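Local coordinates for protein histidinol-phosphatase (PDB 6NLR) that probably hydrolyses histidinol phosphate to histidinol and phosphate in histidine biosynthesis, using a trinuclear metal centre of the PHP family, at residues 267-270 / 271-274; 44-47 / 48-51; 94-98 / 99-103. All blocks are in the same frame, centred on the assembly; numbering follows the deposited sequence.

Contact 1: 267-270 / 271-274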
ATOM      1  N   ARG A 267       7.778  10.697  -8.191  1.00 25.00           N
ATOM      2  CA  ARG A 267       7.055  11.820  -7.535  1.00 27.49           C
ATOM      3  C   ARG A 267       7.410  11.844  -6.035  1.00 25.17           C
ATOM      4  O   ARG A 267       7.482  10.770  -5.400  1.00 23.98           O
ATOM      5  CB  ARG A 267       5.543  11.718  -7.782  1.00 28.06           C
ATOM      6  CG  ARG A 267       4.871  10.553  -7.066  1.00 27.25           C
ATOM      7  CD  ARG A 267       3.409  10.478  -7.459  1.00 30.85           C
ATOM      8  NE  ARG A 267       2.769   9.243  -7.013  1.00 26.79           N
ATOM      9  CZ  ARG A 267       1.478   8.975  -7.174  1.00 28.91           C
ATOM     10  NH1 ARG A 267       0.672   9.874  -7.721  1.00 30.04           N
ATOM     11  NH2 ARG A 267       0.986   7.811  -6.778  1.00 27.32           N
ATOM     12  N   GLY A 268       7.661  13.031  -5.495  1.00 28.41           N
ATOM     13  CA  GLY A 268       7.938  13.247  -4.061  1.00 28.20           C
ATOM     14  C   GLY A 268       9.264  12.611  -3.611  1.00 29.66           C
ATOM     15  O   GLY A 268       9.510  12.530  -2.376  1.00 27.81           O
ATOM     16  N   TYR A 269      10.158  12.240  -4.531  1.00 28.33           N
ATOM     17  CA  TYR A 269      11.421  11.587  -4.122  1.00 28.22           C
ATOM     18  C   TYR A 269      12.238  12.537  -3.234  1.00 28.19           C
ATOM     19  O   TYR A 269      12.783  12.023  -2.201  1.00 28.51           O
ATOM     20  CB  TYR A 269      12.252  11.072  -5.289  1.00 26.92           C
ATOM     21  CG  TYR A 269      13.381  10.223  -4.787  1.00 26.98           C
ATOM     22  CD1 TYR A 269      13.140   8.923  -4.397  1.00 25.95           C
ATOM     23  CD2 TYR A 269      14.673  10.728  -4.664  1.00 30.32           C
ATOM     24  CE1 TYR A 269      14.151   8.111  -3.933  1.00 27.86           C
ATOM     25  CE2 TYR A 269      15.702   9.938  -4.178  1.00 30.32           C
ATOM     26  CZ  TYR A 269      15.428   8.633  -3.787  1.00 31.33           C
ATOM     27  OH  TYR A 269      16.425   7.844  -3.298  1.00 32.73           O
ATOM     28  N   SER A 270      12.356  13.824  -3.591  1.00 28.73           N
ATOM     29  CA  SER A 270      13.149  14.797  -2.777  1.00 30.28           C
ATOM     30  C   SER A 270      12.534  14.875  -1.378  1.00 28.51           C
ATOM     31  O   SER A 270      13.304  15.020  -0.413  1.00 28.49           O
ATOM     32  CB  SER A 270      13.266  16.190  -3.370  1.00 34.42           C
ATOM     33  OG  SER A 270      14.001  17.076  -2.470  1.00 40.16           O
ATOM     34  N   THR A 271      11.203  14.787  -1.268  1.00 27.91           N
ATOM     35  CA  THR A 271      10.483  14.894   0.026  1.00 28.68           C
ATOM     36  C   THR A 271      10.851  13.684   0.881  1.00 28.55           C
ATOM     37  O   THR A 271      11.044  13.891   2.089  1.00 25.66           O
ATOM     38  CB  THR A 271       8.967  15.019  -0.165  1.00 27.09           C
ATOM     39  OG1 THR A 271       8.752  16.251  -0.853  1.00 31.85           O
ATOM     40  CG2 THR A 271       8.178  14.974   1.127  1.00 25.72           C
ATOM     41  N   TYR A 272      10.985  12.510   0.266  1.00 27.36           N
ATOM     42  CA  TYR A 272      11.431  11.281   0.968  1.00 29.84           C
ATOM     43  C   TYR A 272      12.816  11.518   1.580  1.00 29.61           C
ATOM     44  O   TYR A 272      12.988  11.274   2.772  1.00 32.16           O
ATOM     45  CB  TYR A 272      11.392  10.076   0.025  1.00 30.28           C
ATOM     46  CG  TYR A 272      12.309   8.933   0.383  1.00 30.84           C
ATOM     47  CD1 TYR A 272      11.993   8.078   1.419  1.00 32.91           C
ATOM     48  CD2 TYR A 272      13.480   8.700  -0.319  1.00 31.37           C
ATOM     49  CE1 TYR A 272      12.836   7.035   1.781  1.00 34.58           C
ATOM     50  CE2 TYR A 272      14.320   7.649   0.009  1.00 30.59           C
ATOM     51  CZ  TYR A 272      13.994   6.812   1.057  1.00 31.91           C
ATOM     52  OH  TYR A 272      14.803   5.765   1.373  1.00 34.51           O
ATOM     53  N   CYS A 273      13.784  11.910   0.760  1.00 30.49           N
ATOM     54  CA  CYS A 273      15.183  12.127   1.215  1.00 36.00           C
ATOM     55  C   CYS A 273      15.197  13.109   2.388  1.00 36.30           C
ATOM     56  O   CYS A 273      15.778  12.742   3.422  1.00 37.09           O
ATOM     57  CB  CYS A 273      16.071  12.599   0.074  1.00 37.11           C
ATOM     58  SG  CYS A 273      16.094  11.327  -1.210  1.00 44.08           S
ATOM     59  N   GLN A 274      14.517  14.256   2.255  1.00 35.06           N
ATOM     60  CA  GLN A 274      14.527  15.338   3.285  1.00 34.19           C
ATOM     61  C   GLN A 274      13.805  14.851   4.546  1.00 32.69           C
ATOM     62  O   GLN A 274      14.289  15.152   5.645  1.00 28.27           O
ATOM     63  CB  GLN A 274      13.893  16.622   2.739  1.00 34.83           C
ATOM     64  CG  GLN A 274      14.634  17.214   1.550  1.00 37.31           C
ATOM     65  CD  GLN A 274      16.100  17.373   1.860  1.00 41.62           C
ATOM     66  OE1 GLN A 274      16.960  16.761   1.239  1.00 50.41           O
ATOM     67  NE2 GLN A 274      16.387  18.177   2.860  1.00 44.80           N
TER
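Tyr269 meets Tyr272 and Cys273 across the first turn of the C-terminal helix 269-276, which starts right after Gly268 at the N-cap. Three backbone bonds of the i to i+4 kind define the turn: Tyr272 N to Gly268 O, Cys273 N to Tyr269 O and Gln274 N to Ser270 O. Gly268, just ahead of the helix, has a positive phi of 67°, a value that favours glycine.

The aromatic contact is made by two rings lying side by side and pointing the same way. Tyr272 CD2 sits over one face of the Tyr269 ring, 3.7 Å from Tyr269 CE1, yet the planes are inclined at 48°, an oblique pair. Each ring also packs edge-to-face on an outside partner, Tyr269 with Tyr255 and Tyr272 with Phe223, which applies the helix to strands 253-256 and 220-224.

The sulfur-aromatic contact comes from the next residue. Cys273 carries SG anti to its carbonyl carbon (chi1 -61°), which turns the sulfur back toward the start of the helix. SG lies 4.0 Å from the Tyr269 ring centroid, off to one side of the normal, and its nearest ring atom is Tyr269 CE2 at 3.3 Å.

Contact 2: 44-47 / 48-51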
ATOM      1  N   SER A  44      -9.924 -12.368  -2.707  1.00 31.64           N
ATOM      2  CA  SER A  44     -10.758 -13.558  -2.408  1.00 31.64           C
ATOM      3  C   SER A  44     -12.148 -13.348  -3.030  1.00 33.47           C
ATOM      4  O   SER A  44     -12.743 -12.275  -2.785  1.00 30.32           O
ATOM      5  CB  SER A  44     -10.838 -13.794  -0.917  1.00 31.16           C
ATOM      6  OG  SER A  44     -12.087 -14.364  -0.573  1.00 33.70           O
ATOM      7  N   SER A  45     -12.656 -14.323  -3.792  1.00 32.94           N
ATOM      8  CA  SER A  45     -14.042 -14.298  -4.322  1.00 35.54           C
ATOM      9  C   SER A  45     -15.045 -14.326  -3.156  1.00 36.09           C
ATOM     10  O   SER A  45     -16.112 -13.702  -3.305  1.00 34.13           O
ATOM     11  CB  SER A  45     -14.286 -15.413  -5.316  1.00 39.60           C
ATOM     12  OG  SER A  45     -14.057 -16.675  -4.708  1.00 46.18           O
ATOM     13  N   GLU A  46     -14.731 -15.001  -2.042  1.00 35.79           N
ATOM     14  CA  GLU A  46     -15.580 -15.013  -0.819  1.00 37.28           C
ATOM     15  C   GLU A  46     -15.642 -13.598  -0.231  1.00 31.85           C
ATOM     16  O   GLU A  46     -16.721 -13.159   0.155  1.00 32.09           O
ATOM     17  CB  GLU A  46     -15.055 -15.967   0.260  1.00 39.95           C
ATOM     18  CG  GLU A  46     -15.293 -17.425  -0.041  1.00 47.28           C
ATOM     19  CD  GLU A  46     -16.764 -17.752  -0.244  1.00 52.18           C
ATOM     20  OE1 GLU A  46     -17.576 -17.578   0.719  1.00 58.29           O
ATOM     21  OE2 GLU A  46     -17.101 -18.132  -1.371  1.00 49.10           O
ATOM     22  N   PHE A  47     -14.504 -12.931  -0.111  1.00 29.93           N
ATOM     23  CA  PHE A  47     -14.423 -11.546   0.413  1.00 30.13           C
ATOM     24  C   PHE A  47     -15.315 -10.622  -0.430  1.00 29.58           C
ATOM     25  O   PHE A  47     -16.052  -9.790   0.088  1.00 28.32           O
ATOM     26  CB  PHE A  47     -12.963 -11.084   0.416  1.00 29.15           C
ATOM     27  CG  PHE A  47     -12.826  -9.640   0.794  1.00 27.24           C
ATOM     28  CD1 PHE A  47     -12.793  -9.264   2.126  1.00 28.96           C
ATOM     29  CD2 PHE A  47     -12.804  -8.659  -0.182  1.00 30.30           C
ATOM     30  CE1 PHE A  47     -12.722  -7.921   2.477  1.00 26.51           C
ATOM     31  CE2 PHE A  47     -12.720  -7.321   0.175  1.00 28.72           C
ATOM     32  CZ  PHE A  47     -12.694  -6.962   1.496  1.00 25.23           C
HETATM   33  N   MSE A  48     -15.273 -10.798  -1.743  1.00 30.00           N
HETATM   34  CA  MSE A  48     -15.975  -9.933  -2.677  1.00 35.42           C
HETATM   35  C   MSE A  48     -17.497 -10.127  -2.614  1.00 38.22           C
HETATM   36  O   MSE A  48     -18.236  -9.269  -3.077  1.00 45.49           O
HETATM   37  CB  MSE A  48     -15.449 -10.190  -4.093  1.00 33.88           C
HETATM   38  CG  MSE A  48     -14.042  -9.650  -4.317  1.00 36.43           C
HETATM   39 SE   MSE A  48     -13.419 -10.036  -6.156  1.00 44.80          SE
HETATM   40  CE  MSE A  48     -13.389  -8.318  -7.073  1.00 56.93           C
ATOM     41  N   LYS A  49     -17.985 -11.233  -2.034  1.00 36.34           N
ATOM     42  CA  LYS A  49     -19.413 -11.377  -1.786  1.00 36.32           C
ATOM     43  C   LYS A  49     -19.854 -10.558  -0.569  1.00 33.20           C
ATOM     44  O   LYS A  49     -21.071 -10.463  -0.354  1.00 30.90           O
ATOM     45  CB  LYS A  49     -19.801 -12.829  -1.479  1.00 36.63           C
ATOM     46  CG  LYS A  49     -19.498 -13.813  -2.590  1.00 41.31           C
ATOM     47  CD  LYS A  49     -19.634 -15.251  -2.145  1.00 45.13           C
ATOM     48  CE  LYS A  49     -19.048 -16.223  -3.150  1.00 46.97           C
ATOM     49  NZ  LYS A  49     -19.444 -17.602  -2.810  1.00 48.74           N
ATOM     50  N   ASN A  50     -18.917 -10.056   0.245  1.00 31.52           N
ATOM     51  CA  ASN A  50     -19.232  -9.544   1.603  1.00 30.87           C
ATOM     52  C   ASN A  50     -18.923  -8.052   1.678  1.00 27.10           C
ATOM     53  O   ASN A  50     -18.656  -7.573   2.786  1.00 27.52           O
ATOM     54  CB  ASN A  50     -18.526 -10.371   2.680  1.00 31.28           C
ATOM     55  CG  ASN A  50     -19.183 -11.730   2.842  1.00 36.29           C
ATOM     56  OD1 ASN A  50     -20.304 -11.817   3.332  1.00 38.00           O
ATOM     57  ND2 ASN A  50     -18.530 -12.777   2.376  1.00 34.18           N
ATOM     58  N   THR A  51     -18.998  -7.352   0.553  1.00 25.47           N
ATOM     59  CA  THR A  51     -18.668  -5.908   0.460  1.00 25.66           C
ATOM     60  C   THR A  51     -19.961  -5.115   0.309  1.00 26.32           C
ATOM     61  O   THR A  51     -20.980  -5.695  -0.084  1.00 28.29           O
ATOM     62  CB  THR A  51     -17.701  -5.587  -0.688  1.00 26.33           C
ATOM     63  OG1 THR A  51     -18.406  -5.698  -1.926  1.00 28.37           O
ATOM     64  CG2 THR A  51     -16.461  -6.455  -0.674  1.00 26.92           C
TER
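Glu46 and Lys49 meet in a salt bridge on the exposed side of a short helical turn, with Glu46 OE2 2.8 Å from Lys49 NZ. The ammonium nitrogen comes to the syn side of the carboxylate, 26° out of its plane. The two side chains reach each other differently: Lys49 is extended beyond CG, whereas Glu46 folds back at chi2 (-58°), bringing its carboxylate round to the lysine tip.

The carbonyl of the same glutamate is gripped twice. Lys49 N, at 3.2 Å from Glu46 O, and Asn50 ND2, at 2.9 Å from Glu46 O, approach from opposite faces of the carbonyl plane; the side-chain amide thus fastens the residue after the turn to its middle. Asn50 N bonds in addition to Phe47 O, so the chain closes with i to i+3 bonds. The bond from Lys49 N to Ser45 O is weak, so the i to i+3 bonds carry more of the closure.

At the other end Ser44 is the N-cap. Its OG accepts from Phe47 N at 2.8 Å in a nearly straight bond (169°), and Ser44 O accepts from the backbone N of Met48, which is modelled as selenomethionine. On the inner side, Thr51 CG2 lies 3.9 Å from Phe47 CE2, the two side chains crossing at about a right angle.

Farther out, Phe47 is buried against Phe124, edge-to-face, and Phe131, so the turn is pinned to strands 117-127 and 130-133 of the mixed sheet of the PHP domain. A backbone bond between Asn50 and Phe131 supports the same attachment, while Met48 and Thr51 both rest on Val58 of helix 56-59.

Contact 3: 94-98 / 99-103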
ATOM      1  N   VAL A  94      -0.157  -6.989  -1.522  1.00 20.32           N
ATOM      2  CA  VAL A  94      -1.084  -7.999  -0.969  1.00 21.66           C
ATOM      3  C   VAL A  94      -2.045  -7.279  -0.029  1.00 22.21           C
ATOM      4  O   VAL A  94      -1.585  -6.636   0.913  1.00 22.87           O
ATOM      5  CB  VAL A  94      -0.303  -9.123  -0.277  1.00 22.25           C
ATOM      6  CG1 VAL A  94      -1.240 -10.189   0.251  1.00 23.96           C
ATOM      7  CG2 VAL A  94       0.730  -9.731  -1.225  1.00 22.83           C
ATOM      8  N   ASP A  95      -3.344  -7.401  -0.281  1.00 23.27           N
ATOM      9  CA  ASP A  95      -4.377  -6.930   0.671  1.00 22.52           C
ATOM     10  C   ASP A  95      -4.292  -7.795   1.927  1.00 23.21           C
ATOM     11  O   ASP A  95      -4.310  -9.049   1.803  1.00 24.25           O
ATOM     12  CB  ASP A  95      -5.775  -6.985   0.060  1.00 23.34           C
ATOM     13  CG  ASP A  95      -6.071  -5.743  -0.745  1.00 24.91           C
ATOM     14  OD1 ASP A  95      -6.522  -4.735  -0.133  1.00 27.45           O
ATOM     15  OD2 ASP A  95      -5.773  -5.776  -1.942  1.00 28.38           O
ATOM     16  N   TYR A  96      -4.217  -7.153   3.087  1.00 21.54           N
ATOM     17  CA  TYR A  96      -4.592  -7.786   4.366  1.00 23.07           C
ATOM     18  C   TYR A  96      -6.125  -7.731   4.427  1.00 24.01           C
ATOM     19  O   TYR A  96      -6.715  -6.625   4.495  1.00 21.72           O
ATOM     20  CB  TYR A  96      -3.897  -7.162   5.575  1.00 22.00           C
ATOM     21  CG  TYR A  96      -4.242  -7.920   6.823  1.00 23.41           C
ATOM     22  CD1 TYR A  96      -3.763  -9.213   7.017  1.00 23.81           C
ATOM     23  CD2 TYR A  96      -5.137  -7.416   7.750  1.00 25.12           C
ATOM     24  CE1 TYR A  96      -4.135  -9.959   8.124  1.00 22.87           C
ATOM     25  CE2 TYR A  96      -5.494  -8.143   8.874  1.00 26.27           C
ATOM     26  CZ  TYR A  96      -4.993  -9.418   9.053  1.00 23.11           C
ATOM     27  OH  TYR A  96      -5.351 -10.128  10.143  1.00 26.59           O
ATOM     28  N   LEU A  97      -6.752  -8.903   4.320  1.00 25.52           N
ATOM     29  CA  LEU A  97      -8.231  -9.064   4.359  1.00 26.93           C
ATOM     30  C   LEU A  97      -8.610  -9.657   5.724  1.00 24.96           C
ATOM     31  O   LEU A  97      -8.362 -10.866   5.963  1.00 24.40           O
ATOM     32  CB  LEU A  97      -8.659  -9.957   3.188  1.00 26.48           C
ATOM     33  CG  LEU A  97      -8.339  -9.423   1.789  1.00 28.10           C
ATOM     34  CD1 LEU A  97      -8.747 -10.432   0.719  1.00 30.04           C
ATOM     35  CD2 LEU A  97      -9.002  -8.068   1.513  1.00 26.17           C
ATOM     36  N   ILE A  98      -9.151  -8.810   6.593  1.00 25.76           N
ATOM     37  CA  ILE A  98      -9.535  -9.179   7.989  1.00 27.08           C
ATOM     38  C   ILE A  98     -10.549 -10.328   7.918  1.00 30.19           C
ATOM     39  O   ILE A  98     -11.563 -10.187   7.201  1.00 30.04           O
ATOM     40  CB  ILE A  98     -10.083  -7.944   8.727  1.00 30.55           C
ATOM     41  CG1 ILE A  98      -8.993  -6.881   8.902  1.00 28.12           C
ATOM     42  CG2 ILE A  98     -10.709  -8.338  10.070  1.00 31.52           C
ATOM     43  CD1 ILE A  98      -9.524  -5.488   9.080  1.00 29.09           C
ATOM     44  N   GLY A  99     -10.228 -11.452   8.559  1.00 31.38           N
ATOM     45  CA  GLY A  99     -11.061 -12.662   8.585  1.00 31.78           C
ATOM     46  C   GLY A  99     -10.790 -13.583   7.405  1.00 32.36           C
ATOM     47  O   GLY A  99     -11.433 -14.628   7.359  1.00 33.47           O
ATOM     48  N   TYR A 100      -9.886 -13.237   6.472  1.00 29.49           N
ATOM     49  CA  TYR A 100      -9.567 -14.099   5.299  1.00 30.23           C
ATOM     50  C   TYR A 100      -8.068 -14.458   5.253  1.00 29.81           C
ATOM     51  O   TYR A 100      -7.514 -14.629   4.139  1.00 28.53           O
ATOM     52  CB  TYR A 100     -10.046 -13.410   4.019  1.00 30.69           C
ATOM     53  CG  TYR A 100     -11.543 -13.288   3.946  1.00 29.97           C
ATOM     54  CD1 TYR A 100     -12.194 -12.265   4.607  1.00 28.56           C
ATOM     55  CD2 TYR A 100     -12.311 -14.218   3.270  1.00 32.15           C
ATOM     56  CE1 TYR A 100     -13.569 -12.140   4.571  1.00 30.29           C
ATOM     57  CE2 TYR A 100     -13.694 -14.104   3.213  1.00 33.64           C
ATOM     58  CZ  TYR A 100     -14.319 -13.068   3.879  1.00 32.32           C
ATOM     59  OH  TYR A 100     -15.672 -12.945   3.863  1.00 39.09           O
ATOM     60  N   GLU A 101      -7.423 -14.597   6.414  1.00 30.86           N
ATOM     61  CA  GLU A 101      -5.981 -14.961   6.513  1.00 32.17           C
ATOM     62  C   GLU A 101      -5.729 -16.282   5.779  1.00 31.81           C
ATOM     63  O   GLU A 101      -4.674 -16.400   5.142  1.00 31.96           O
ATOM     64  CB  GLU A 101      -5.526 -15.020   7.975  1.00 33.54           C
ATOM     65  CG  GLU A 101      -5.470 -13.644   8.606  1.00 36.53           C
ATOM     66  CD  GLU A 101      -4.852 -13.564   9.984  1.00 40.77           C
ATOM     67  OE1 GLU A 101      -4.540 -14.644  10.586  1.00 38.83           O
ATOM     68  OE2 GLU A 101      -4.683 -12.415  10.465  1.00 45.00           O
ATOM     69  N   ASP A 102      -6.648 -17.246   5.859  1.00 32.23           N
ATOM     70  CA  ASP A 102      -6.466 -18.563   5.193  1.00 36.09           C
ATOM     71  C   ASP A 102      -6.313 -18.334   3.687  1.00 32.59           C
ATOM     72  O   ASP A 102      -5.396 -18.930   3.095  1.00 29.84           O
ATOM     73  CB  ASP A 102      -7.600 -19.554   5.489  1.00 38.33           C
ATOM     74  CG  ASP A 102      -7.648 -20.026   6.934  1.00 44.70           C
ATOM     75  OD1 ASP A 102      -6.718 -19.681   7.688  1.00 47.48           O
ATOM     76  OD2 ASP A 102      -8.632 -20.718   7.309  1.00 51.61           O
ATOM     77  N   PHE A 103      -7.182 -17.531   3.076  1.00 31.03           N
ATOM     78  CA  PHE A 103      -7.100 -17.226   1.623  1.00 30.26           C
ATOM     79  C   PHE A 103      -5.720 -16.619   1.340  1.00 28.01           C
ATOM     80  O   PHE A 103      -5.039 -17.047   0.420  1.00 27.77           O
ATOM     81  CB  PHE A 103      -8.207 -16.278   1.145  1.00 32.34           C
ATOM     82  CG  PHE A 103      -7.897 -15.658  -0.191  1.00 30.28           C
ATOM     83  CD1 PHE A 103      -8.116 -16.361  -1.367  1.00 31.64           C
ATOM     84  CD2 PHE A 103      -7.283 -14.412  -0.268  1.00 32.79           C
ATOM     85  CE1 PHE A 103      -7.781 -15.808  -2.593  1.00 30.42           C
ATOM     86  CE2 PHE A 103      -6.943 -13.859  -1.496  1.00 30.36           C
ATOM     87  CZ  PHE A 103      -7.189 -14.559  -2.651  1.00 30.35           C
TER
HETATM   88  O   HOH W   1      -7.959 -11.406  10.332  1.00 38.19           O
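Tyr96 and Glu101 meet across the loop that carries the chain from strand 87-95 into helix 101-111, within a beta-alpha-beta unit. Glu101 can be followed outward from CB: its CG lies anti to the carbonyl carbon and the chain runs on extended (chi2 -172°). CG comes within 3.9 Å of Tyr96 CE1, beyond the ring edge and somewhat out of its plane. CD is 3.5 Å from Tyr96 OH, and OE2 ends in the plane of the tyrosine ring at its edge, with ring and carboxylate planes 59° apart. Tyr96 OH donates to this OE2; the modelled separation is very short, and its exact length is doubtful. The phenol oxygen has a second partner: a water lies 2.9 Å from Tyr96 OH and donates to it, while accepting from Gly99 N. The water thereby links the tyrosine to the backbone of the turn.

That turn, Leu97 to Tyr100, is of type II and is closed by Tyr100 N to Leu97 O at 2.9 Å. Gly99 has a positive phi of 87°, which suits glycine at the third position. Across the turn Leu97 CB packs on Tyr100 CB at 3.8 Å, and the Tyr100 ring turns its edge to Ile98 O, 3.4 Å from Tyr100 CD1. Leu97 CD1 also approaches Phe103 CD2, a looser apolar contact on the first turn of the helix.

On the strand side, Asp95 OD1 bonds His123 ND1, making Asp95 a second-shell residue for a ligand of manganese. Val94 and Tyr96 make backbone bonds to strand 117-127, the Tyr96 side chain also touches Gln165 and Ser166 of helix 152-168, and Val94 packs against Thr104 and Leu108 of helix 101-111.

From the N terminus the three contacts come in series, none nested in or crossing another. Contact 2 rounds off the short helix 45-48 that follows strand 34-40; contact 3 then closes the link from strand 87-95 to helix 101-111. These two lie on the same side of the chain's centre, centres about 11 Å apart, and touch: the Tyr100 ring packs on Glu46 and Phe47, with Tyr100 OH 3.2 Å from Asn50 ND2, and Phe103 meets Ser44. Contact 1 opens the last helix on the opposite side of the chain's centre, about 31 Å from contact 3 between centres, and sets that helix against strands 220-224 and 253-256.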